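Local coordinates for protein inorganic pyrophosphatase (Helicobacter pylori, PDB 2BQX) that catalyses the magnesium-dependent hydrolysis of inorganic pyrophosphate to two phosphate ions, working as a homohexamer, at residues D13-V18 with G55-T60. Residues are numbered along the deposited sequence; the frame is centred on the assembly and turned at random.
Sequences DSLCVV and GFVPNT
Phe56 O accepts a hydrogen bond from Val18 N at 2.9 Å, almost straight and in the carbonyl plane, while CA of Val17 adds a weaker C-H...O contact to the same oxygen. The return bond, Phe56 N to Val18 O at 3.0 Å, is more bent, and its donor stands tilted 23° from the carbonyl plane. Together the two bonds make Val18 and Phe56 an antiparallel hydrogen-bonded pair. Gly55 suits its place because its CA passes only 2.9 Å from Val18 O, where a beta carbon would collide with that oxygen.

Val18 and Phe56 point to the same side of the sheet. With CG between the backbone N and the carbonyl carbon (chi1 69°), the Phe56 ring reaches over Val18, whose CB sits 3.9 Å from the ring centroid in a CH-pi contact over one face, displaced toward the rim. Val18 CG2 also meets Pro58 CG at 3.5 Å, so ring and proline both pack on one branched side chain. Beyond this pair the chains diverge. Pro58, which has no N-H, puts its CD 3.4 Å from Cys16 O, a buried carbonyl without a hydrogen-bond partner. Val57 CG1 covers that oxygen too, and its CG2 touches Leu15 CD1 at 3.8 Å, while Leu164 of helix 157-171 packs on Leu15.

Strand 14-21 also pairs with strand 83-96, where Ser14 and Leu15 form a classic beta bulge opposite Ala86. The contact lies next to Tyr54 and close to Asp69, predicted to bind substrate and magnesium respectively, within the OB-like beta-barrel core of family I pyrophosphatases.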
loop_
_atom_site.group_PDB
_atom_site.type_symbol
_atom_site.label_atom_id
_atom_site.label_comp_id
_atom_site.label_asym_id
_atom_site.label_seq_id
_atom_site.Cartn_x
_atom_site.Cartn_y
_atom_site.Cartn_z
ATOM N N ASP A 13 25.442 -17.323 12.807
ATOM C CA ASP A 13 25.563 -15.902 12.514
ATOM C C ASP A 13 25.371 -15.598 11.033
ATOM O O ASP A 13 25.643 -14.490 10.585
ATOM C CB ASP A 13 26.922 -15.374 12.978
ATOM C CG ASP A 13 27.048 -15.336 14.492
ATOM O OD1 ASP A 13 26.138 -14.795 15.157
ATOM O OD2 ASP A 13 28.061 -15.842 15.015
ATOM N N SER A 14 24.910 -16.589 10.277
ATOM C CA SER A 14 24.654 -16.419 8.851
ATOM C C SER A 14 23.944 -17.653 8.303
ATOM O O SER A 14 24.472 -18.346 7.434
ATOM C CB SER A 14 25.961 -16.199 8.087
ATOM O OG SER A 14 25.709 -15.955 6.710
ATOM N N LEU A 15 22.750 -17.932 8.823
ATOM C CA LEU A 15 21.991 -19.093 8.375
ATOM C C LEU A 15 20.914 -18.689 7.378
ATOM O O LEU A 15 20.328 -17.609 7.478
ATOM C CB LEU A 15 21.344 -19.814 9.562
ATOM C CG LEU A 15 20.171 -19.153 10.278
ATOM C CD1 LEU A 15 19.521 -20.156 11.217
ATOM C CD2 LEU A 15 20.639 -17.930 11.036
ATOM N N CYS A 16 20.654 -19.564 6.413
ATOM C CA CYS A 16 19.649 -19.273 5.408
ATOM C C CYS A 16 18.239 -19.471 5.934
ATOM O O CYS A 16 17.931 -20.472 6.582
ATOM C CB CYS A 16 19.849 -20.152 4.169
ATOM S SG CYS A 16 21.321 -19.755 3.197
ATOM N N VAL A 17 17.380 -18.500 5.658
ATOM C CA VAL A 17 15.994 -18.594 6.071
ATOM C C VAL A 17 15.124 -18.372 4.847
ATOM O O VAL A 17 15.233 -17.346 4.168
ATOM C CB VAL A 17 15.640 -17.551 7.155
ATOM C CG1 VAL A 17 14.159 -17.656 7.501
ATOM C CG2 VAL A 17 16.480 -17.791 8.401
ATOM N N VAL A 18 14.297 -19.366 4.544
ATOM C CA VAL A 18 13.378 -19.289 3.419
ATOM C C VAL A 18 12.114 -18.633 3.954
ATOM O O VAL A 18 11.435 -19.186 4.816
ATOM C CB VAL A 18 13.031 -20.694 2.871
ATOM C CG1 VAL A 18 11.986 -20.582 1.775
ATOM C CG2 VAL A 18 14.289 -21.357 2.324
ATOM N N GLY A 55 9.759 -17.781 8.366
ATOM C CA GLY A 55 10.182 -18.811 7.437
ATOM C C GLY A 55 10.782 -20.029 8.114
ATOM O O GLY A 55 10.538 -20.278 9.294
ATOM N N PHE A 56 11.572 -20.791 7.371
ATOM C CA PHE A 56 12.196 -21.982 7.935
ATOM C C PHE A 56 13.644 -22.101 7.482
ATOM O O PHE A 56 14.057 -21.471 6.506
ATOM C CB PHE A 56 11.416 -23.234 7.513
ATOM C CG PHE A 56 11.536 -23.562 6.048
ATOM C CD1 PHE A 56 12.634 -24.278 5.567
ATOM C CD2 PHE A 56 10.569 -23.127 5.143
ATOM C CE1 PHE A 56 12.767 -24.552 4.213
ATOM C CE2 PHE A 56 10.693 -23.395 3.786
ATOM C CZ PHE A 56 11.796 -24.110 3.316
ATOM N N VAL A 57 14.413 -22.916 8.198
ATOM C CA VAL A 57 15.811 -23.136 7.857
ATOM C C VAL A 57 15.900 -24.466 7.127
ATOM O O VAL A 57 15.576 -25.511 7.686
ATOM C CB VAL A 57 16.700 -23.210 9.111
ATOM C CG1 VAL A 57 18.156 -23.287 8.693
ATOM C CG2 VAL A 57 16.453 -22.007 10.005
ATOM N N PRO A 58 16.334 -24.443 5.858
ATOM C CA PRO A 58 16.463 -25.654 5.045
ATOM C C PRO A 58 17.382 -26.700 5.659
ATOM O O PRO A 58 18.302 -26.377 6.412
ATOM C CB PRO A 58 17.035 -25.131 3.729
ATOM C CG PRO A 58 16.540 -23.733 3.669
ATOM C CD PRO A 58 16.725 -23.253 5.082
ATOM N N ASN A 59 17.124 -27.957 5.326
ATOM C CA ASN A 59 17.947 -29.064 5.800
ATOM C C ASN A 59 18.063 -29.153 7.311
ATOM O O ASN A 59 19.147 -29.370 7.851
ATOM C CB ASN A 59 19.340 -28.961 5.181
ATOM C CG ASN A 59 19.289 -28.851 3.676
ATOM O OD1 ASN A 59 18.664 -29.674 3.009
ATOM N ND2 ASN A 59 19.944 -27.830 3.130
ATOM N N THR A 60 16.938 -28.977 7.990
ATOM C CA THR A 60 16.899 -29.075 9.436
ATOM C C THR A 60 15.645 -29.859 9.772
ATOM O O THR A 60 14.757 -30.015 8.931
ATOM C CB THR A 60 16.821 -27.687 10.107
ATOM O OG1 THR A 60 15.575 -27.063 9.778
ATOM C CG2 THR A 60 17.980 -26.809 9.649
#